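Local coordinates for cellulosome anchoring protein cohesin region (Clostridium thermocellum, PDB 4DH2) that serves as the type I cohesin module of a cellulosome anchoring protein, binds the type I dockerin module of a partner protein and may also bind carbohydrate, at residues I16-V21 / F38-S43; T31-L36 / K112-I117; G45-N50 / C142-K147. One frame throughout, in Å; residues are numbered along the deposited sequence.

Contact 1 of 3, residues I16-V21 / F38-S43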
loop_
_atom_site.group_PDB
_atom_site.type_symbol
_atom_site.label_atom_id
_atom_site.label_comp_id
_atom_site.label_asym_id
_atom_site.label_seq_id
_atom_site.Cartn_x
_atom_site.Cartn_y
_atom_site.Cartn_z
ATOM N N ILE A 16 -10.798 11.816 -6.693
ATOM C CA ILE A 16 -9.755 12.161 -5.770
ATOM C C ILE A 16 -10.155 11.839 -4.322
ATOM O O ILE A 16 -11.342 11.783 -3.983
ATOM C CB ILE A 16 -9.441 13.687 -5.947
ATOM C CG1 ILE A 16 -8.161 14.087 -5.246
ATOM C CG2 ILE A 16 -10.626 14.525 -5.457
ATOM C CD1 ILE A 16 -7.393 15.202 -6.015
ATOM N N LEU A 17 -9.148 11.577 -3.488
ATOM C CA LEU A 17 -9.309 11.517 -2.035
ATOM C C LEU A 17 -8.059 12.088 -1.380
ATOM O O LEU A 17 -7.069 12.443 -2.043
ATOM C CB LEU A 17 -9.573 10.090 -1.538
ATOM C CG LEU A 17 -8.509 9.060 -1.930
ATOM C CD1 LEU A 17 -7.361 9.077 -1.010
ATOM C CD2 LEU A 17 -9.162 7.671 -1.969
ATOM N N ASP A 18 -8.130 12.193 -0.063
ATOM C CA ASP A 18 -7.016 12.672 0.729
ATOM C C ASP A 18 -6.540 11.547 1.640
ATOM O O ASP A 18 -7.367 10.825 2.209
ATOM C CB ASP A 18 -7.446 13.851 1.606
ATOM C CG ASP A 18 -7.782 15.082 0.788
ATOM O OD1 ASP A 18 -6.872 15.835 0.462
ATOM O OD2 ASP A 18 -8.951 15.277 0.486
ATOM N N VAL A 19 -5.220 11.427 1.758
ATOM C CA VAL A 19 -4.605 10.461 2.648
ATOM C C VAL A 19 -3.806 11.247 3.697
ATOM O O VAL A 19 -2.944 12.050 3.333
ATOM C CB VAL A 19 -3.670 9.522 1.880
ATOM C CG1 VAL A 19 -3.050 8.520 2.796
ATOM C CG2 VAL A 19 -4.426 8.828 0.763
ATOM N N LEU A 20 -4.081 10.999 4.982
ATOM C CA LEU A 20 -3.448 11.762 6.071
ATOM C C LEU A 20 -2.771 10.866 7.089
ATOM O O LEU A 20 -3.299 9.815 7.443
ATOM C CB LEU A 20 -4.509 12.582 6.800
ATOM C CG LEU A 20 -5.396 13.511 5.973
ATOM C CD1 LEU A 20 -6.635 12.790 5.502
ATOM C CD2 LEU A 20 -5.789 14.736 6.784
ATOM N N VAL A 21 -1.585 11.271 7.527
ATOM C CA VAL A 21 -0.986 10.658 8.703
ATOM C C VAL A 21 -1.436 11.509 9.882
ATOM O O VAL A 21 -1.153 12.699 9.920
ATOM C CB VAL A 21 0.531 10.661 8.615
ATOM C CG1 VAL A 21 1.139 10.090 9.919
ATOM C CG2 VAL A 21 1.001 9.872 7.419
ATOM N N PHE A 38 -8.210 8.073 5.403
ATOM C CA PHE A 38 -8.675 8.551 4.124
ATOM C C PHE A 38 -9.808 9.513 4.407
ATOM O O PHE A 38 -10.690 9.227 5.236
ATOM C CB PHE A 38 -9.295 7.430 3.277
ATOM C CG PHE A 38 -8.336 6.392 2.785
ATOM C CD1 PHE A 38 -6.956 6.617 2.760
ATOM C CD2 PHE A 38 -8.835 5.191 2.280
ATOM C CE1 PHE A 38 -6.103 5.645 2.301
ATOM C CE2 PHE A 38 -7.974 4.217 1.799
ATOM C CZ PHE A 38 -6.608 4.451 1.814
ATOM N N GLU A 39 -9.797 10.648 3.715
ATOM C CA GLU A 39 -10.898 11.597 3.766
ATOM C C GLU A 39 -11.348 11.919 2.350
ATOM O O GLU A 39 -10.547 11.852 1.413
ATOM C CB GLU A 39 -10.470 12.882 4.487
ATOM C CG GLU A 39 -10.227 12.721 5.988
ATOM C CD GLU A 39 -9.768 14.012 6.666
ATOM O OE1 GLU A 39 -9.553 15.031 5.970
ATOM O OE2 GLU A 39 -9.612 14.001 7.902
ATOM N N ASN A 40 -12.620 12.267 2.205
ATOM C CA ASN A 40 -13.200 12.559 0.897
ATOM C C ASN A 40 -13.094 11.366 -0.055
ATOM O O ASN A 40 -12.796 11.521 -1.237
ATOM C CB ASN A 40 -12.525 13.788 0.314
ATOM C CG ASN A 40 -12.685 14.987 1.222
ATOM O OD1 ASN A 40 -13.806 15.297 1.628
ATOM N ND2 ASN A 40 -11.581 15.607 1.604
ATOM N N VAL A 41 -13.328 10.179 0.479
ATOM C CA VAL A 41 -13.365 8.978 -0.340
ATOM C C VAL A 41 -14.513 9.079 -1.351
ATOM O O VAL A 41 -15.641 9.380 -0.970
ATOM C CB VAL A 41 -13.538 7.725 0.536
ATOM C CG1 VAL A 41 -13.701 6.471 -0.332
ATOM C CG2 VAL A 41 -12.351 7.589 1.510
ATOM N N PRO A 42 -14.232 8.806 -2.635
ATOM C CA PRO A 42 -15.350 8.797 -3.593
ATOM C C PRO A 42 -16.428 7.820 -3.170
ATOM O O PRO A 42 -16.152 6.655 -2.861
ATOM C CB PRO A 42 -14.705 8.357 -4.910
ATOM C CG PRO A 42 -13.211 8.793 -4.761
ATOM C CD PRO A 42 -12.929 8.557 -3.278
ATOM N N SER A 43 -17.675 8.272 -3.204
ATOM C CA SER A 43 -18.764 7.414 -2.784
ATOM C C SER A 43 -18.932 6.206 -3.683
ATOM O O SER A 43 -19.491 5.205 -3.257
ATOM C CB SER A 43 -20.068 8.220 -2.727
ATOM O OG SER A 43 -20.403 8.692 -4.005
#
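Asp18 and Glu39 form an antiparallel hydrogen-bonded pair where strands 15-27 and 31-39, the two arms of a beta hairpin of the cohesin beta-sandwich, end their pairing. Asp18 N reaches Glu39 O at 2.9 Å in the carbonyl plane, and Glu39 N returns the bond to Asp18 O. The same Asp18 O also takes a CA-H...O contact from Phe38 CA at 3.2 Å.

Past Glu39 the segment 38-43 leaves the sheet, and a side-chain bond continues the pairing: Asn40 ND2 donates to Asp18 OD2 at 2.9 Å. The oxygen lies close to the amide plane of Asn40, whereas the donor meets OD2 on its anti side, tilted 30° out of the carboxylate plane, and the two planes stand 70° apart. Next to them Leu20 crosses Glu39 at about a right angle. The Glu39 chain is extended beyond CG (chi2 179°), which lays the carboxylate over the Leu20 methyls, Glu39 CD lying 3.6 Å from Leu20 CD1; in the conformer modelled here OE2 forms a salt bridge with Lys37.

On the other face Val19 and Phe38 lie side by side, and Phe38 meets the rings of Phe110, Phe49 and Phe141 in the core. The loop after Glu39 is held by Asp107, whose two carboxylate oxygens accept Asn40 N and Val41 N. Strand 149-161 continues the sheet beyond 16-21, bonding Leu17 and Val19. At the end of the contact, the Pro42 ring sits against the first strand with CG 3.6 Å from Ile16 O.

Contact 2 of 3, residues T31-L36 / K112-I117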
loop_
_atom_site.group_PDB
_atom_site.type_symbol
_atom_site.label_atom_id
_atom_site.label_comp_id
_atom_site.label_asym_id
_atom_site.label_seq_id
_atom_site.Cartn_x
_atom_site.Cartn_y
_atom_site.Cartn_z
ATOM N N THR A 31 5.276 3.320 23.523
ATOM C CA THR A 31 4.655 2.612 22.409
ATOM C C THR A 31 3.309 3.244 22.181
ATOM O O THR A 31 2.501 3.360 23.104
ATOM C CB THR A 31 4.475 1.113 22.705
ATOM O OG1 THR A 31 5.748 0.528 22.972
ATOM C CG2 THR A 31 3.809 0.398 21.535
ATOM N N VAL A 32 3.045 3.654 20.937
ATOM C CA VAL A 32 1.847 4.410 20.634
ATOM C C VAL A 32 1.266 3.913 19.304
ATOM O O VAL A 32 1.934 3.180 18.569
ATOM C CB VAL A 32 2.154 5.912 20.509
ATOM C CG1 VAL A 32 2.718 6.473 21.815
ATOM C CG2 VAL A 32 3.131 6.174 19.351
ATOM N N GLU A 33 0.019 4.288 19.037
ATOM C CA GLU A 33 -0.631 3.978 17.752
ATOM C C GLU A 33 -0.657 5.229 16.876
ATOM O O GLU A 33 -0.894 6.328 17.378
ATOM C CB GLU A 33 -2.046 3.484 17.977
ATOM C CG GLU A 33 -2.079 2.058 18.457
ATOM C CD GLU A 33 -3.478 1.536 18.678
ATOM O OE1 GLU A 33 -4.448 2.322 18.566
ATOM O OE2 GLU A 33 -3.593 0.329 18.965
ATOM N N ILE A 34 -0.330 5.084 15.587
ATOM C CA ILE A 34 -0.456 6.184 14.635
ATOM C C ILE A 34 -1.561 5.817 13.629
ATOM O O ILE A 34 -1.407 4.880 12.854
ATOM C CB ILE A 34 0.866 6.437 13.874
ATOM C CG1 ILE A 34 1.998 6.809 14.842
ATOM C CG2 ILE A 34 0.681 7.559 12.840
ATOM C CD1 ILE A 34 3.304 6.869 14.186
ATOM N N PRO A 35 -2.690 6.533 13.666
ATOM C CA PRO A 35 -3.778 6.272 12.731
ATOM C C PRO A 35 -3.473 6.934 11.401
ATOM O O PRO A 35 -2.922 8.037 11.376
ATOM C CB PRO A 35 -4.999 6.924 13.387
ATOM C CG PRO A 35 -4.547 7.329 14.775
ATOM C CD PRO A 35 -3.074 7.545 14.666
ATOM N N LEU A 36 -3.842 6.236 10.334
ATOM C CA LEU A 36 -3.716 6.729 8.966
ATOM C C LEU A 36 -5.136 6.744 8.394
ATOM O O LEU A 36 -5.871 5.770 8.542
ATOM C CB LEU A 36 -2.812 5.787 8.155
ATOM C CG LEU A 36 -1.496 5.431 8.830
ATOM C CD1 LEU A 36 -0.743 4.405 8.005
ATOM C CD2 LEU A 36 -0.624 6.650 9.042
ATOM N N LYS A 112 -3.742 1.331 11.229
ATOM C CA LYS A 112 -3.114 1.878 12.416
ATOM C C LYS A 112 -1.738 1.246 12.542
ATOM O O LYS A 112 -1.601 0.011 12.467
ATOM C CB LYS A 112 -3.943 1.534 13.663
ATOM C CG LYS A 112 -5.275 2.236 13.738
ATOM C CD LYS A 112 -6.021 1.851 15.023
ATOM C CE LYS A 112 -7.291 2.692 15.205
ATOM N NZ LYS A 112 -8.473 2.171 14.432
ATOM N N LEU A 113 -0.724 2.076 12.770
ATOM C CA LEU A 113 0.604 1.573 13.022
ATOM C C LEU A 113 0.763 1.513 14.532
ATOM O O LEU A 113 0.306 2.414 15.214
ATOM C CB LEU A 113 1.628 2.566 12.538
ATOM C CG LEU A 113 1.499 2.989 11.075
ATOM C CD1 LEU A 113 2.621 3.938 10.733
ATOM C CD2 LEU A 113 1.506 1.769 10.198
ATOM N N THR A 114 1.405 0.477 15.047
ATOM C CA THR A 114 1.813 0.488 16.447
ATOM C C THR A 114 3.312 0.612 16.421
ATOM O O THR A 114 4.002 -0.263 15.879
ATOM C CB THR A 114 1.404 -0.820 17.172
ATOM O OG1 THR A 114 -0.013 -0.998 17.079
ATOM C CG2 THR A 114 1.819 -0.777 18.653
ATOM N N VAL A 115 3.842 1.691 16.998
ATOM C CA VAL A 115 5.255 1.915 16.952
ATOM C C VAL A 115 5.837 2.188 18.323
ATOM O O VAL A 115 5.150 2.682 19.221
ATOM C CB VAL A 115 5.606 3.097 16.049
ATOM C CG1 VAL A 115 4.893 2.942 14.705
ATOM C CG2 VAL A 115 5.260 4.446 16.727
ATOM N N ARG A 116 7.120 1.891 18.461
ATOM C CA ARG A 116 7.836 2.243 19.684
ATOM C C ARG A 116 8.741 3.383 19.374
ATOM O O ARG A 116 9.475 3.333 18.401
ATOM C CB ARG A 116 8.691 1.083 20.181
ATOM C CG ARG A 116 9.578 1.479 21.368
ATOM C CD ARG A 116 10.606 0.420 21.695
ATOM N NE ARG A 116 10.027 -0.669 22.474
ATOM C CZ ARG A 116 10.181 -1.960 22.203
ATOM N NH1 ARG A 116 10.904 -2.357 21.166
ATOM N NH2 ARG A 116 9.604 -2.861 22.979
ATOM N N ILE A 117 8.689 4.421 20.192
ATOM C CA ILE A 117 9.615 5.526 20.052
ATOM C C ILE A 117 10.891 5.213 20.821
ATOM O O ILE A 117 10.851 4.946 22.029
ATOM C CB ILE A 117 8.986 6.828 20.562
ATOM C CG1 ILE A 117 7.644 7.059 19.867
ATOM C CG2 ILE A 117 9.972 8.001 20.370
ATOM C CD1 ILE A 117 6.896 8.253 20.374
HETATM O O HOH W 1 -1.653 -1.719 18.968
#
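Val32 and Val115 each hold CG1 beside the backbone N (chi1 -61° in Val32), which leaves CG2 between N and the carbonyl carbon, and the two CG2 methyls meet across the strands at 3.8 Å. Ile34 extends its chain beyond CG1, chi2 172°, bringing CD1 to 4.0 Å from the same Val115 CG2, the two side chains crossing at about a right angle. Further along this face, Leu36 CD1 rests at 4.1 Å from Leu113 CG. Ile89 and Phe91 of strand 88-94 pack on Leu113, and Phe91 also on Leu36; Val158 of strand 149-161 touches Ile34.

The backbones run antiparallel, with segment axes 155° apart. Val32 pairs with Val115 and Ile34 with Leu113, each through two reciprocal hydrogen bonds; Ile34 N to Leu113 O measures 2.8 Å.

Chemistry changes on the face carrying Thr31, Glu33, Thr114 and Lys112. Glu33 and Thr114 lie side by side, and a water bridges them, donating to Glu33 OE2 at 2.8 Å and standing 2.6 Å from Thr114 OG1. Thr31 CG2 touches Thr114 CG2 at 3.7 Å. Lys112 passes Glu33 with its aliphatic CD, while Glu33 OE1 and Lys112 NZ remain 5.8 Å apart. Arg116 forms its salt bridge elsewhere, with Glu61. One apolar face turned inward and one polar face outward is the two-sided pattern of a sheet in the cohesin beta-sandwich.

Contact 3 of 3, residues G45-N50 / C142-K147; sequences GIQSFN and CDFDLK
A buried, mainly backbone contact joins Gly45-Ser48, near strand 48-54, to the loop that follows strand 129-142, at the end of the fold where the dockerin docks. Cys142 N donates to Ser48 O at 3.0 Å, nearly straight onto the carbonyl. In return Cys142 O receives Gln47 N at 2.9 Å, in the carbonyl plane, and more weakly Ser48 N at 3.4 Å. Two consecutive residues therefore face one residue on the opposite segment, which defines a classic beta bulge. Here it breaks the regular pairing between these two elements of the cohesin sheet.

Beyond the bulge, Cys142-Lys147 folds back in a type I turn from Asp143 to Leu146. Asp143 OD1 accepts Lys147 N from above the carboxylate plane at 2.9 Å and Asp145 N only weakly, while OD2 is bonded to His44, so the carboxylate ties the turn to the chain just before Gly45. A water completes the bridge between the segments: it donates to Gly45 O and accepts from Phe144 N.

Gln47 supplies the main side-chain approach. With CG anti to the backbone N (chi1 164°) and the chain bent at chi2, CB packs at 3.4 Å against Asp143 O, and OE1 comes within 3.3 Å of Phe144 CD1. The amide and ring planes are 54° apart. Its NE2 is held by Asp94 OD1 and Asp95 O, which fixes the amide's rotation. Arg26 of the dockerin chain gives Gln47 OE1 a weak hydrogen bond, bonds to Phe144 O and makes a cation-pi contact with the Phe144 ring, while Ile18 of the dockerin chain packs on both Ser48 and Cys142. Between these last two residues, Ser48 CB and Cys142 SG are 4.1 Å apart.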
loop_
_atom_site.group_PDB
_atom_site.type_symbol
_atom_site.label_atom_id
_atom_site.label_comp_id
_atom_site.label_asym_id
_atom_site.label_seq_id
_atom_site.Cartn_x
_atom_site.Cartn_y
_atom_site.Cartn_z
ATOM N N GLY A 45 -16.557 4.355 -4.710
ATOM C CA GLY A 45 -15.746 3.349 -4.051
ATOM C C GLY A 45 -14.384 3.042 -4.643
ATOM O O GLY A 45 -14.190 3.046 -5.860
ATOM N N ILE A 46 -13.444 2.753 -3.741
ATOM C CA ILE A 46 -12.124 2.233 -4.068
ATOM C C ILE A 46 -12.154 0.697 -4.174
ATOM O O ILE A 46 -12.562 -0.007 -3.242
ATOM C CB ILE A 46 -11.125 2.600 -2.967
ATOM C CG1 ILE A 46 -11.109 4.122 -2.743
ATOM C CG2 ILE A 46 -9.698 2.105 -3.286
ATOM C CD1 ILE A 46 -10.498 4.528 -1.412
ATOM N N GLN A 47 -11.691 0.202 -5.310
ATOM C CA GLN A 47 -11.475 -1.224 -5.540
ATOM C C GLN A 47 -10.142 -1.699 -4.991
ATOM O O GLN A 47 -10.031 -2.788 -4.388
ATOM C CB GLN A 47 -11.534 -1.479 -7.048
ATOM C CG GLN A 47 -10.976 -2.813 -7.517
ATOM C CD GLN A 47 -11.904 -3.954 -7.155
ATOM O OE1 GLN A 47 -13.096 -3.902 -7.436
ATOM N NE2 GLN A 47 -11.369 -4.961 -6.493
ATOM N N SER A 48 -9.102 -0.896 -5.189
ATOM C CA SER A 48 -7.782 -1.328 -4.788
ATOM C C SER A 48 -6.878 -0.121 -4.531
ATOM O O SER A 48 -7.020 0.920 -5.189
ATOM C CB SER A 48 -7.151 -2.175 -5.876
ATOM O OG SER A 48 -5.820 -2.561 -5.542
ATOM N N PHE A 49 -5.943 -0.289 -3.608
ATOM C CA PHE A 49 -4.900 0.719 -3.447
ATOM C C PHE A 49 -3.629 0.096 -2.984
ATOM O O PHE A 49 -3.624 -0.979 -2.375
ATOM C CB PHE A 49 -5.331 1.857 -2.508
ATOM C CG PHE A 49 -5.430 1.473 -1.031
ATOM C CD1 PHE A 49 -4.304 1.391 -0.229
ATOM C CD2 PHE A 49 -6.665 1.228 -0.462
ATOM C CE1 PHE A 49 -4.424 1.084 1.109
ATOM C CE2 PHE A 49 -6.793 0.913 0.856
ATOM C CZ PHE A 49 -5.666 0.835 1.654
ATOM N N ASN A 50 -2.528 0.777 -3.285
ATOM C CA ASN A 50 -1.197 0.325 -2.925
ATOM C C ASN A 50 -0.485 1.615 -2.554
ATOM O O ASN A 50 -0.437 2.565 -3.365
ATOM C CB ASN A 50 -0.642 -0.382 -4.157
ATOM C CG ASN A 50 0.756 -0.979 -4.006
ATOM O OD1 ASN A 50 1.443 -1.077 -5.015
ATOM N ND2 ASN A 50 1.167 -1.410 -2.809
ATOM N N CYS A 142 -7.478 2.840 -7.422
ATOM C CA CYS A 142 -8.398 2.783 -8.545
ATOM C C CYS A 142 -9.798 2.365 -8.115
ATOM O O CYS A 142 -10.008 1.840 -6.996
ATOM C CB CYS A 142 -7.895 1.871 -9.654
ATOM S SG CYS A 142 -7.973 0.057 -9.269
ATOM N N ASP A 143 -10.758 2.610 -9.012
ATOM C CA ASP A 143 -12.128 2.201 -8.782
ATOM C C ASP A 143 -12.405 0.851 -9.423
ATOM O O ASP A 143 -11.493 0.211 -9.955
ATOM C CB ASP A 143 -13.152 3.261 -9.202
ATOM C CG ASP A 143 -13.298 3.433 -10.679
ATOM O OD1 ASP A 143 -12.775 2.633 -11.484
ATOM O OD2 ASP A 143 -14.030 4.404 -11.036
ATOM N N PHE A 144 -13.655 0.427 -9.324
ATOM C CA PHE A 144 -14.049 -0.889 -9.839
ATOM C C PHE A 144 -13.726 -1.047 -11.320
ATOM O O PHE A 144 -13.326 -2.135 -11.782
ATOM C CB PHE A 144 -15.529 -1.133 -9.631
ATOM C CG PHE A 144 -15.955 -2.466 -10.141
ATOM C CD1 PHE A 144 -15.767 -3.583 -9.370
ATOM C CD2 PHE A 144 -16.518 -2.593 -11.397
ATOM C CE1 PHE A 144 -16.157 -4.831 -9.839
ATOM C CE2 PHE A 144 -16.900 -3.822 -11.865
ATOM C CZ PHE A 144 -16.714 -4.940 -11.081
ATOM N N ASP A 145 -13.850 0.050 -12.075
ATOM C CA ASP A 145 -13.541 0.037 -13.491
ATOM C C ASP A 145 -12.090 0.299 -13.839
ATOM O O ASP A 145 -11.755 0.473 -15.014
ATOM C CB ASP A 145 -14.433 1.048 -14.225
ATOM C CG ASP A 145 -15.902 0.719 -14.085
ATOM O OD1 ASP A 145 -16.285 -0.447 -14.390
ATOM O OD2 ASP A 145 -16.674 1.594 -13.628
ATOM N N LEU A 146 -11.236 0.272 -12.817
ATOM C CA LEU A 146 -9.792 0.487 -12.939
ATOM C C LEU A 146 -9.442 1.917 -13.322
ATOM O O LEU A 146 -8.307 2.200 -13.749
ATOM C CB LEU A 146 -9.141 -0.473 -13.937
ATOM C CG LEU A 146 -9.560 -1.944 -13.759
ATOM C CD1 LEU A 146 -8.845 -2.836 -14.760
ATOM C CD2 LEU A 146 -9.292 -2.384 -12.359
ATOM N N LYS A 147 -10.405 2.809 -13.148
ATOM C CA LYS A 147 -10.136 4.232 -13.356
ATOM C C LYS A 147 -9.343 4.740 -12.161
ATOM O O LYS A 147 -9.608 4.364 -11.016
ATOM C CB LYS A 147 -11.426 5.030 -13.477
ATOM C CG LYS A 147 -12.233 4.723 -14.735
ATOM C CD LYS A 147 -13.532 5.531 -14.741
ATOM C CE LYS A 147 -13.299 7.017 -15.049
ATOM N NZ LYS A 147 -14.592 7.762 -15.144
HETATM O O HOH W 2 -15.767 1.849 -8.033
#

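Overall arrangement
Contacts 1 and 2 share strand 31-39, which pairs with strand 15-27 in the first and strand 108-117 in the second; their centres lie 20 Å apart on opposite sides of the chain's centre, yet they touch through Val21 against Ile34 and Leu36. Both are partly buried sheet pairings with apolar inner faces, but contact 1 gains an amide-carboxylate bond where its strands part, whereas contact 2 has a water bridge on its polar face. Contact 3 is more fully buried, yet relies on backbone bonds and alone meets the dockerin chain. It touches contact 1 through Leu17, Phe38 and Val41 against Ile46, and stays about 8 Å from contact 2 at the nearest atoms.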